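Local coordinates for erythrocyte membrane protein 1 (PDB 2XU0) that probably binds host-cell surface receptors through its extracellular modules, of which this chain holds the N-terminal segment and first Duffy-binding-like domain, implicated in rosetting, at residues 310-315 with 396-401; 403-408 with 417-422; 111-116 with 128-133. The protein carries 10 engineered substitutions. All coordinates share one frame; numbering follows the deposited sequence. Where two conformers were deposited one is given.

Interaction 1: residues 310-315 with 396-401; sequences PQFLRW and LKYSME. With PRO (proline), chain B.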
loop_
_atom_site.group_PDB
_atom_site.type_symbol
_atom_site.label_atom_id
_atom_site.label_comp_id
_atom_site.label_asym_id
_atom_site.label_seq_id
_atom_site.Cartn_x
_atom_site.Cartn_y
_atom_site.Cartn_z
ATOM N N PRO A 310 -5.755 -4.277 9.712
ATOM C CA PRO A 310 -5.955 -2.844 9.963
ATOM C C PRO A 310 -5.317 -1.982 8.881
ATOM O O PRO A 310 -4.172 -2.207 8.474
ATOM C CB PRO A 310 -5.302 -2.617 11.344
ATOM C CG PRO A 310 -5.400 -3.949 12.020
ATOM C CD PRO A 310 -5.245 -4.968 10.917
ATOM N N GLN A 311 -6.065 -0.988 8.431
ATOM C CA GLN A 311 -5.682 -0.068 7.353
ATOM C C GLN A 311 -4.329 0.623 7.545
ATOM O O GLN A 311 -3.544 0.690 6.595
ATOM C CB GLN A 311 -6.813 0.934 7.079
ATOM C CG GLN A 311 -6.540 1.863 5.889
ATOM C CD GLN A 311 -7.721 2.664 5.510
ATOM O OE1 GLN A 311 -8.199 3.513 6.275
ATOM N NE2 GLN A 311 -8.159 2.488 4.263
ATOM N N PHE A 312 -4.052 1.126 8.766
ATOM C CA PHE A 312 -2.786 1.779 9.083
ATOM C C PHE A 312 -1.601 0.825 8.797
ATOM O O PHE A 312 -0.589 1.252 8.261
ATOM C CB PHE A 312 -2.763 2.272 10.569
ATOM C CG PHE A 312 -1.346 2.578 11.012
ATOM C CD1 PHE A 312 -0.671 3.691 10.515
ATOM C CD2 PHE A 312 -0.643 1.683 11.818
ATOM C CE1 PHE A 312 0.688 3.887 10.789
ATOM C CE2 PHE A 312 0.706 1.900 12.117
ATOM C CZ PHE A 312 1.358 3.012 11.615
ATOM N N LEU A 313 -1.712 -0.451 9.200
ATOM C CA LEU A 313 -0.654 -1.445 8.967
ATOM C C LEU A 313 -0.442 -1.714 7.461
ATOM O O LEU A 313 0.697 -1.862 7.003
ATOM C CB LEU A 313 -0.968 -2.764 9.730
ATOM C CG LEU A 313 -1.003 -2.618 11.260
ATOM C CD1 LEU A 313 -1.432 -3.910 11.923
ATOM C CD2 LEU A 313 0.351 -2.069 11.819
ATOM N N ARG A 314 -1.533 -1.785 6.710
ATOM C CA ARG A 314 -1.498 -1.968 5.255
ATOM C C ARG A 314 -0.835 -0.760 4.612
ATOM O O ARG A 314 -0.012 -0.941 3.749
ATOM C CB ARG A 314 -2.911 -2.056 4.689
ATOM C CG ARG A 314 -3.692 -3.273 5.134
ATOM C CD ARG A 314 -4.910 -3.467 4.264
ATOM N NE ARG A 314 -5.637 -2.233 3.911
ATOM C CZ ARG A 314 -6.841 -1.910 4.364
ATOM N NH1 ARG A 314 -7.427 -2.643 5.298
ATOM N NH2 ARG A 314 -7.440 -0.814 3.936
ATOM N N TRP A 315 -1.179 0.468 5.047
ATOM C CA TRP A 315 -0.594 1.674 4.465
ATOM C C TRP A 315 0.878 1.833 4.746
ATOM O O TRP A 315 1.605 2.290 3.873
ATOM C CB TRP A 315 -1.348 2.936 4.900
ATOM C CG TRP A 315 -2.752 3.077 4.362
ATOM C CD1 TRP A 315 -3.360 2.321 3.393
ATOM C CD2 TRP A 315 -3.636 4.184 4.626
ATOM N NE1 TRP A 315 -4.615 2.838 3.114
ATOM C CE2 TRP A 315 -4.793 3.999 3.831
ATOM C CE3 TRP A 315 -3.559 5.313 5.465
ATOM C CZ2 TRP A 315 -5.891 4.885 3.889
ATOM C CZ3 TRP A 315 -4.657 6.169 5.545
ATOM C CH2 TRP A 315 -5.807 5.948 4.775
ATOM N N LEU A 396 5.669 6.447 15.095
ATOM C CA LEU A 396 4.925 6.913 16.261
ATOM C C LEU A 396 3.488 6.364 16.253
ATOM O O LEU A 396 3.000 5.916 17.293
ATOM C CB LEU A 396 4.900 8.462 16.318
ATOM C CG LEU A 396 6.206 9.142 16.676
ATOM C CD1 LEU A 396 6.174 10.602 16.298
ATOM C CD2 LEU A 396 6.487 9.032 18.156
ATOM N N LYS A 397 2.822 6.405 15.101
ATOM C CA LYS A 397 1.454 5.914 14.978
ATOM C C LYS A 397 1.375 4.437 15.340
ATOM O O LYS A 397 0.381 4.030 15.927
ATOM C CB LYS A 397 0.885 6.154 13.557
ATOM C CG LYS A 397 -0.654 5.896 13.441
ATOM C CD LYS A 397 -1.418 6.858 14.317
ATOM C CE LYS A 397 -2.902 6.891 14.108
ATOM N NZ LYS A 397 -3.511 7.908 15.004
ATOM N N TYR A 398 2.393 3.639 14.953
ATOM C CA TYR A 398 2.483 2.216 15.250
ATOM C C TYR A 398 2.485 2.011 16.765
ATOM O O TYR A 398 1.673 1.241 17.289
ATOM C CB TYR A 398 3.721 1.554 14.596
ATOM C CG TYR A 398 3.756 0.061 14.833
ATOM C CD1 TYR A 398 3.000 -0.803 14.048
ATOM C CD2 TYR A 398 4.396 -0.475 15.954
ATOM C CE1 TYR A 398 2.950 -2.174 14.316
ATOM C CE2 TYR A 398 4.384 -1.851 16.208
ATOM C CZ TYR A 398 3.644 -2.694 15.396
ATOM O OH TYR A 398 3.587 -4.048 15.644
ATOM N N SER A 399 3.387 2.714 17.465
ATOM C CA SER A 399 3.474 2.658 18.921
ATOM C C SER A 399 2.098 3.002 19.562
ATOM O O SER A 399 1.624 2.273 20.425
ATOM C CB SER A 399 4.561 3.620 19.393
ATOM O OG SER A 399 4.636 3.634 20.807
ATOM N N MET A 400 1.449 4.065 19.083
ATOM C CA MET A 400 0.143 4.528 19.529
ATOM C C MET A 400 -0.954 3.472 19.323
ATOM O O MET A 400 -1.753 3.288 20.225
ATOM C CB MET A 400 -0.236 5.830 18.825
ATOM C CG MET A 400 0.591 7.021 19.298
ATOM S SD MET A 400 0.492 8.407 18.154
ATOM C CE MET A 400 -1.155 9.025 18.535
ATOM N N GLU A 401 -0.976 2.768 18.145
ATOM C CA GLU A 401 -1.948 1.700 17.864
ATOM C C GLU A 401 -1.743 0.523 18.816
ATOM O O GLU A 401 -2.718 0.008 19.350
ATOM C CB GLU A 401 -1.925 1.261 16.372
ATOM C CG GLU A 401 -2.379 2.353 15.413
ATOM C CD GLU A 401 -3.794 2.854 15.660
ATOM O OE1 GLU A 401 -4.744 2.231 15.141
ATOM O OE2 GLU A 401 -3.959 3.859 16.386
HETATM N N PRO B . 1.746 10.949 21.001
HETATM C CA PRO B . 2.845 11.850 20.607
HETATM C C PRO B . 2.685 12.337 19.165
HETATM O O PRO B . 2.076 11.591 18.346
HETATM C CB PRO B . 4.109 10.977 20.775
HETATM C CG PRO B . 3.619 9.544 20.756
HETATM C CD PRO B . 2.228 9.587 21.330
HETATM O OXT PRO B . 3.207 13.433 18.844
#
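Leu-313 and Tyr-398 mark the nearest backbone approach, 7.9 Å between their CA atoms, where segments 311-315 and 396-401 run nearly antiparallel at 152° with their axes 11.0 Å apart. The start of helix 311-338 is thus packed on helix 371-407 of the C-terminal Duffy-binding-like subdomain. So wide a spacing calls for a large residue, and Phe-312 supplies it. With its CG anti to the backbone N (chi1 164°), the ring reaches the opposite helix, where CZ lies 3.6 Å from the backbone N of Tyr-398. Lys-397 lays its aliphatic stem over one face of this ring: CG stands 3.8 Å from the centroid in a CH-pi contact, and the chain then bends at chi2, taking the ammonium group away. The CG of Glu-401 approaches Phe-312 CD2 obliquely, while its carboxylate pairs with Lys-404. Leu-313 sends CD2 to the edge of the Tyr-398 ring, in its plane, 3.6 Å from CE1. The phenol hydroxyl bonds to the carbonyl of Tyr-426. Leu-396, which points away, and Met-400 touch the bound proline. With no hydrogen bond between the segments, aromatic and aliphatic surfaces hold the helices, and other partners satisfy the polar ends of Tyr-398 and Glu-401.

Interaction 2: residues 403-408 with 417-422; sequences QKWKKT and FYENLD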
loop_
_atom_site.group_PDB
_atom_site.type_symbol
_atom_site.label_atom_id
_atom_site.label_comp_id
_atom_site.label_asym_id
_atom_site.label_seq_id
_atom_site.Cartn_x
_atom_site.Cartn_y
_atom_site.Cartn_z
ATOM N N GLN A 403 -0.268 0.735 21.857
ATOM C CA GLN A 403 -0.620 1.280 23.192
ATOM C C GLN A 403 -2.126 1.353 23.397
ATOM O O GLN A 403 -2.612 1.092 24.505
ATOM C CB GLN A 403 0.005 2.675 23.443
ATOM C CG GLN A 403 1.529 2.682 23.642
ATOM C CD GLN A 403 2.016 1.667 24.650
ATOM O OE1 GLN A 403 2.800 0.774 24.322
ATOM N NE2 GLN A 403 1.531 1.751 25.884
ATOM N N LYS A 404 -2.861 1.713 22.329
ATOM C CA LYS A 404 -4.314 1.765 22.331
ATOM C C LYS A 404 -4.830 0.345 22.658
ATOM O O LYS A 404 -5.717 0.214 23.491
ATOM C CB LYS A 404 -4.819 2.256 20.967
ATOM C CG LYS A 404 -6.319 2.133 20.754
ATOM C CD LYS A 404 -6.723 2.460 19.327
ATOM C CE LYS A 404 -6.371 1.363 18.350
ATOM N NZ LYS A 404 -6.981 1.627 17.032
ATOM N N TRP A 405 -4.209 -0.708 22.076
ATOM C CA TRP A 405 -4.589 -2.099 22.320
ATOM C C TRP A 405 -4.388 -2.511 23.778
ATOM O O TRP A 405 -5.273 -3.148 24.354
ATOM C CB TRP A 405 -3.852 -3.070 21.371
ATOM C CG TRP A 405 -4.065 -4.504 21.753
ATOM C CD1 TRP A 405 -5.206 -5.234 21.581
ATOM C CD2 TRP A 405 -3.178 -5.319 22.529
ATOM N NE1 TRP A 405 -5.074 -6.464 22.180
ATOM C CE2 TRP A 405 -3.845 -6.538 22.784
ATOM C CE3 TRP A 405 -1.891 -5.127 23.057
ATOM C CZ2 TRP A 405 -3.257 -7.573 23.521
ATOM C CZ3 TRP A 405 -1.311 -6.149 23.792
ATOM C CH2 TRP A 405 -1.991 -7.356 24.019
ATOM N N LYS A 406 -3.209 -2.185 24.346
ATOM C CA LYS A 406 -2.827 -2.510 25.720
ATOM C C LYS A 406 -3.768 -1.871 26.739
ATOM O O LYS A 406 -4.206 -2.547 27.674
ATOM C CB LYS A 406 -1.376 -2.072 25.989
ATOM C CG LYS A 406 -0.350 -3.163 25.737
ATOM C CD LYS A 406 1.027 -2.590 25.411
ATOM C CE LYS A 406 2.132 -3.622 25.512
ATOM N NZ LYS A 406 2.044 -4.671 24.456
ATOM N N LYS A 407 -4.102 -0.582 26.525
ATOM C CA LYS A 407 -4.935 0.221 27.421
ATOM C C LYS A 407 -6.443 0.112 27.197
ATOM O O LYS A 407 -7.197 0.421 28.118
ATOM C CB LYS A 407 -4.491 1.700 27.410
ATOM C CG LYS A 407 -3.098 1.944 28.002
ATOM C CD LYS A 407 -2.779 3.436 28.130
ATOM C CE LYS A 407 -3.122 4.022 29.486
ATOM N NZ LYS A 407 -2.870 5.489 29.540
ATOM N N THR A 408 -6.892 -0.300 25.999
ATOM C CA THR A 408 -8.329 -0.370 25.743
ATOM C C THR A 408 -9.002 -1.579 26.386
ATOM O O THR A 408 -8.690 -2.722 26.044
ATOM C CB THR A 408 -8.695 -0.013 24.288
ATOM O OG1 THR A 408 -8.200 1.300 24.001
ATOM C CG2 THR A 408 -10.186 -0.025 24.035
ATOM N N PHE A 417 -6.768 -8.301 16.023
ATOM C CA PHE A 417 -5.556 -8.286 15.181
ATOM C C PHE A 417 -4.327 -7.876 15.988
ATOM O O PHE A 417 -3.310 -8.565 15.948
ATOM C CB PHE A 417 -5.719 -7.363 13.967
ATOM C CG PHE A 417 -4.708 -7.661 12.894
ATOM C CD1 PHE A 417 -5.068 -8.381 11.758
ATOM C CD2 PHE A 417 -3.411 -7.157 12.976
ATOM C CE1 PHE A 417 -4.140 -8.625 10.753
ATOM C CE2 PHE A 417 -2.480 -7.408 11.972
ATOM C CZ PHE A 417 -2.846 -8.161 10.880
ATOM N N TYR A 418 -4.425 -6.760 16.716
ATOM C CA TYR A 418 -3.332 -6.268 17.557
ATOM C C TYR A 418 -3.030 -7.277 18.691
ATOM O O TYR A 418 -1.864 -7.423 19.043
ATOM C CB TYR A 418 -3.556 -4.817 18.022
ATOM C CG TYR A 418 -3.302 -3.802 16.925
ATOM C CD1 TYR A 418 -2.005 -3.431 16.573
ATOM C CD2 TYR A 418 -4.358 -3.188 16.256
ATOM C CE1 TYR A 418 -1.768 -2.509 15.546
ATOM C CE2 TYR A 418 -4.132 -2.245 15.251
ATOM C CZ TYR A 418 -2.835 -1.917 14.892
ATOM O OH TYR A 418 -2.612 -1.013 13.877
ATOM N N GLU A 419 -4.051 -8.070 19.146
ATOM C CA GLU A 419 -3.868 -9.148 20.145
ATOM C C GLU A 419 -2.888 -10.183 19.533
ATOM O O GLU A 419 -1.918 -10.560 20.178
ATOM C CB GLU A 419 -5.224 -9.830 20.475
ATOM C CG GLU A 419 -5.653 -9.732 21.932
ATOM C CD GLU A 419 -7.031 -9.142 22.175
ATOM O OE1 GLU A 419 -8.031 -9.726 21.694
ATOM O OE2 GLU A 419 -7.118 -8.121 22.895
ATOM N N ASN A 420 -3.112 -10.575 18.261
ATOM C CA ASN A 420 -2.259 -11.516 17.534
ATOM C C ASN A 420 -0.844 -11.021 17.274
ATOM O O ASN A 420 0.067 -11.834 17.306
ATOM C CB ASN A 420 -2.910 -11.970 16.241
ATOM C CG ASN A 420 -3.822 -13.139 16.450
ATOM O OD1 ASN A 420 -3.389 -14.297 16.429
ATOM N ND2 ASN A 420 -5.098 -12.858 16.705
ATOM N N LEU A 421 -0.652 -9.716 16.978
ATOM C CA LEU A 421 0.677 -9.119 16.756
ATOM C C LEU A 421 1.499 -9.221 18.029
ATOM O O LEU A 421 2.700 -9.490 17.973
ATOM C CB LEU A 421 0.574 -7.623 16.380
ATOM C CG LEU A 421 0.302 -7.266 14.944
ATOM C CD1 LEU A 421 0.066 -5.788 14.824
ATOM C CD2 LEU A 421 1.461 -7.694 14.029
ATOM N N ASP A 422 0.847 -8.955 19.162
ATOM C CA ASP A 422 1.415 -9.021 20.507
ATOM C C ASP A 422 1.847 -10.437 20.860
ATOM O O ASP A 422 2.952 -10.596 21.368
ATOM C CB ASP A 422 0.416 -8.498 21.544
ATOM C CG ASP A 422 0.896 -8.651 22.971
ATOM O OD1 ASP A 422 1.722 -7.825 23.411
ATOM O OD2 ASP A 422 0.414 -9.576 23.661
#
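Trp-405 carries most of this contact, its indole lying against the backbone of the 417-422 segment of helix 415-423 where the helices pass almost perpendicularly, at 100° with axes 9.9 Å apart. The tight part is the inner one. With CG anti to the backbone N (chi1 171°), the indole places one face over the Tyr-418 to Glu-419 peptide; the N of Glu-419 sits 3.6 Å above the ring plane, toward the rim. Beside it Tyr-418 CB packs 3.8 Å from Trp-405 CG, while its phenol ring leads off toward Phe-312 and Leu-313. Tryptophan suits the place chiefly as a broad apolar plate over the backbone. Its NE1 also gives a hydrogen bond of 2.7 Å to Glu-419 OE2, bent to 153° and meeting the carboxylate from above its plane; Glu-419 was modelled in two conformations, however, so this bond may not always be made.

The outer side is polar and more exposed. Asp-422 still lies close on the far end of the indole, its OD2 3.3 Å from Trp-405 CH2. Its OD1 takes a hydrogen bond from Ser-427 and forms a long salt bridge, 3.3 Å, with NZ of Lys-406, a solvent-exposed residue that touches loosely, through NZ alone. The whole is a near-perpendicular helix-loop-helix pairing, helix 371-407 to helix 415-423, in the C-terminal subdomain of the Duffy-binding-like domain.

Interaction 3: residues 111-116 with 128-133; sequences AYCNSD and AACAPP. Engineered in segment 128-133: Ala-128 (natural residue Thr). With MG (magnesium ion), chain C.
Cys-113 and Cys-130 are joined by a disulfide, SG to SG 2.1 Å, which fastens two irregular segments, extended only around a single antiparallel bridge. In both cysteines SG is anti to the carbonyl carbon; their CA atoms are only 4.3 Å apart, and the S-S torsion is opened to 117°. Next to it Tyr-112 and Ala-131 form a hydrogen-bonded pair: Tyr-112 N gives a nearly straight bond (164°) to Ala-131 O, and Ala-131 N returns one of 2.8 Å to Tyr-112 O.

Small residues, Ala-111 and Ala-131, let the chains close up. The methyl and CA of Ala-111 fill the recess between the Ala-131 carbonyl, 3.6 Å from CB to O, and the Pro-133 ring, whose CD abuts Ala-111 CA at 4.0 Å; the disulfide bulges next to them. The engineered Ala-128 sets its CB 3.5 Å from Cys-113 O. The bulky Tyr-112 ring instead swings off along its own segment, covers the N of Asn-114 with one face and bonds through OH to Lys-117. Beyond it, Ser-115 O binds magnesium at 2.3 Å, with the carbonyl O atoms of Ile-118 and Asn-121 and three waters. Ala-129, Ala-131 and Pro-132 meet helix 311-338, while Cys-113, Ala-128 and Cys-130 touch helix 371-407.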
loop_
_atom_site.group_PDB
_atom_site.type_symbol
_atom_site.label_atom_id
_atom_site.label_comp_id
_atom_site.label_asym_id
_atom_site.label_seq_id
_atom_site.Cartn_x
_atom_site.Cartn_y
_atom_site.Cartn_z
ATOM N N ALA A 111 2.631 10.809 -0.748
ATOM C CA ALA A 111 1.708 10.239 0.244
ATOM C C ALA A 111 1.120 11.443 1.023
ATOM O O ALA A 111 1.764 12.500 1.089
ATOM C CB ALA A 111 2.464 9.336 1.209
ATOM N N TYR A 112 -0.077 11.288 1.592
ATOM C CA TYR A 112 -0.695 12.320 2.432
ATOM C C TYR A 112 -0.614 11.856 3.903
ATOM O O TYR A 112 -1.256 10.868 4.251
ATOM C CB TYR A 112 -2.148 12.588 2.009
ATOM C CG TYR A 112 -2.812 13.651 2.857
ATOM C CD1 TYR A 112 -2.820 14.986 2.458
ATOM C CD2 TYR A 112 -3.364 13.335 4.097
ATOM C CE1 TYR A 112 -3.397 15.976 3.260
ATOM C CE2 TYR A 112 -3.912 14.316 4.916
ATOM C CZ TYR A 112 -3.949 15.632 4.485
ATOM O OH TYR A 112 -4.554 16.566 5.292
ATOM N N CYS A 113 0.151 12.584 4.752
ATOM C CA CYS A 113 0.388 12.293 6.180
ATOM C C CYS A 113 -0.117 13.421 7.111
ATOM O O CYS A 113 0.123 13.357 8.311
ATOM C CB CYS A 113 1.871 12.005 6.441
ATOM S SG CYS A 113 2.618 10.824 5.297
ATOM N N ASN A 114 -0.803 14.430 6.587
ATOM C CA ASN A 114 -1.325 15.542 7.404
ATOM C C ASN A 114 -2.677 15.215 8.066
ATOM O O ASN A 114 -3.175 14.100 7.930
ATOM C CB ASN A 114 -1.351 16.868 6.613
ATOM C CG ASN A 114 0.006 17.341 6.114
ATOM O OD1 ASN A 114 1.060 17.113 6.732
ATOM N ND2 ASN A 114 0.009 18.020 4.974
ATOM N N SER A 115 -3.271 16.187 8.785
ATOM C CA SER A 115 -4.485 15.963 9.560
ATOM C C SER A 115 -5.865 16.175 8.972
ATOM O O SER A 115 -6.777 15.466 9.392
ATOM C CB SER A 115 -4.382 16.642 10.917
ATOM O OG SER A 115 -4.087 18.016 10.776
ATOM N N ASP A 116 -6.070 17.177 8.101
ATOM C CA ASP A 116 -7.428 17.469 7.613
ATOM C C ASP A 116 -8.094 16.312 6.829
ATOM O O ASP A 116 -9.289 16.042 7.021
ATOM C CB ASP A 116 -7.491 18.801 6.835
ATOM C CG ASP A 116 -6.867 20.017 7.517
ATOM O OD1 ASP A 116 -6.859 20.066 8.772
ATOM O OD2 ASP A 116 -6.361 20.906 6.796
ATOM N N ALA A 128 1.262 9.770 12.920
ATOM C CA ALA A 128 0.294 9.910 11.826
ATOM C C ALA A 128 0.252 8.741 10.871
ATOM O O ALA A 128 1.275 8.114 10.601
ATOM C CB ALA A 128 0.593 11.189 11.041
ATOM N N ALA A 129 -0.929 8.473 10.321
ATOM C CA ALA A 129 -1.084 7.446 9.278
ATOM C C ALA A 129 -0.828 8.180 7.930
ATOM O O ALA A 129 -1.072 9.397 7.843
ATOM C CB ALA A 129 -2.490 6.873 9.316
ATOM N N CYS A 130 -0.248 7.477 6.925
ATOM C CA CYS A 130 0.062 8.060 5.604
ATOM C C CYS A 130 -0.782 7.412 4.555
ATOM O O CYS A 130 -0.567 6.249 4.251
ATOM C CB CYS A 130 1.555 7.960 5.261
ATOM S SG CYS A 130 2.625 9.023 6.277
ATOM N N ALA A 131 -1.723 8.153 3.986
ATOM C CA ALA A 131 -2.560 7.629 2.896
ATOM C C ALA A 131 -1.673 7.543 1.662
ATOM O O ALA A 131 -1.060 8.545 1.307
ATOM C CB ALA A 131 -3.766 8.527 2.643
ATOM N N PRO A 132 -1.480 6.326 1.089
ATOM C CA PRO A 132 -0.608 6.204 -0.090
ATOM C C PRO A 132 -1.247 6.820 -1.335
ATOM O O PRO A 132 -2.474 6.914 -1.407
ATOM C CB PRO A 132 -0.419 4.689 -0.240
ATOM C CG PRO A 132 -1.581 4.089 0.382
ATOM C CD PRO A 132 -2.144 5.045 1.397
ATOM N N PRO A 133 -0.447 7.255 -2.319
ATOM C CA PRO A 133 -1.048 7.828 -3.556
ATOM C C PRO A 133 -2.056 6.907 -4.252
ATOM O O PRO A 133 -3.056 7.407 -4.767
ATOM C CB PRO A 133 0.177 8.185 -4.431
ATOM C CG PRO A 133 1.302 7.507 -3.823
ATOM C CD PRO A 133 1.028 7.267 -2.377
HETATM MG MG MG C . -7.906 14.474 11.091
HETATM O O HOH W 1 -9.819 14.600 9.559
HETATM O O HOH W 2 -9.368 13.398 12.661
HETATM O O HOH W 3 -8.363 16.725 11.937
#

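How the interactions relate
From the N terminus, interaction 3 comes first: it closes the short loop 111-133, which carries all three protein ligands of the magnesium. Interaction 1 closes a far longer excursion, 80 residues and largely helical, bringing the start of helix 311-338 against the later part of helix 371-407. Interaction 2 then closes the short connection, eight residues between the segments, that joins the end of that helix to helix 415-423. The three follow in series, none nested or crossing. In space interaction 1 is the middle one: Trp-315 and Lys-397 touch the 128-133 segment, while Pro-310, Leu-313 and Glu-401 pack on Phe-417 and Tyr-418. Interactions 2 and 3 do not touch.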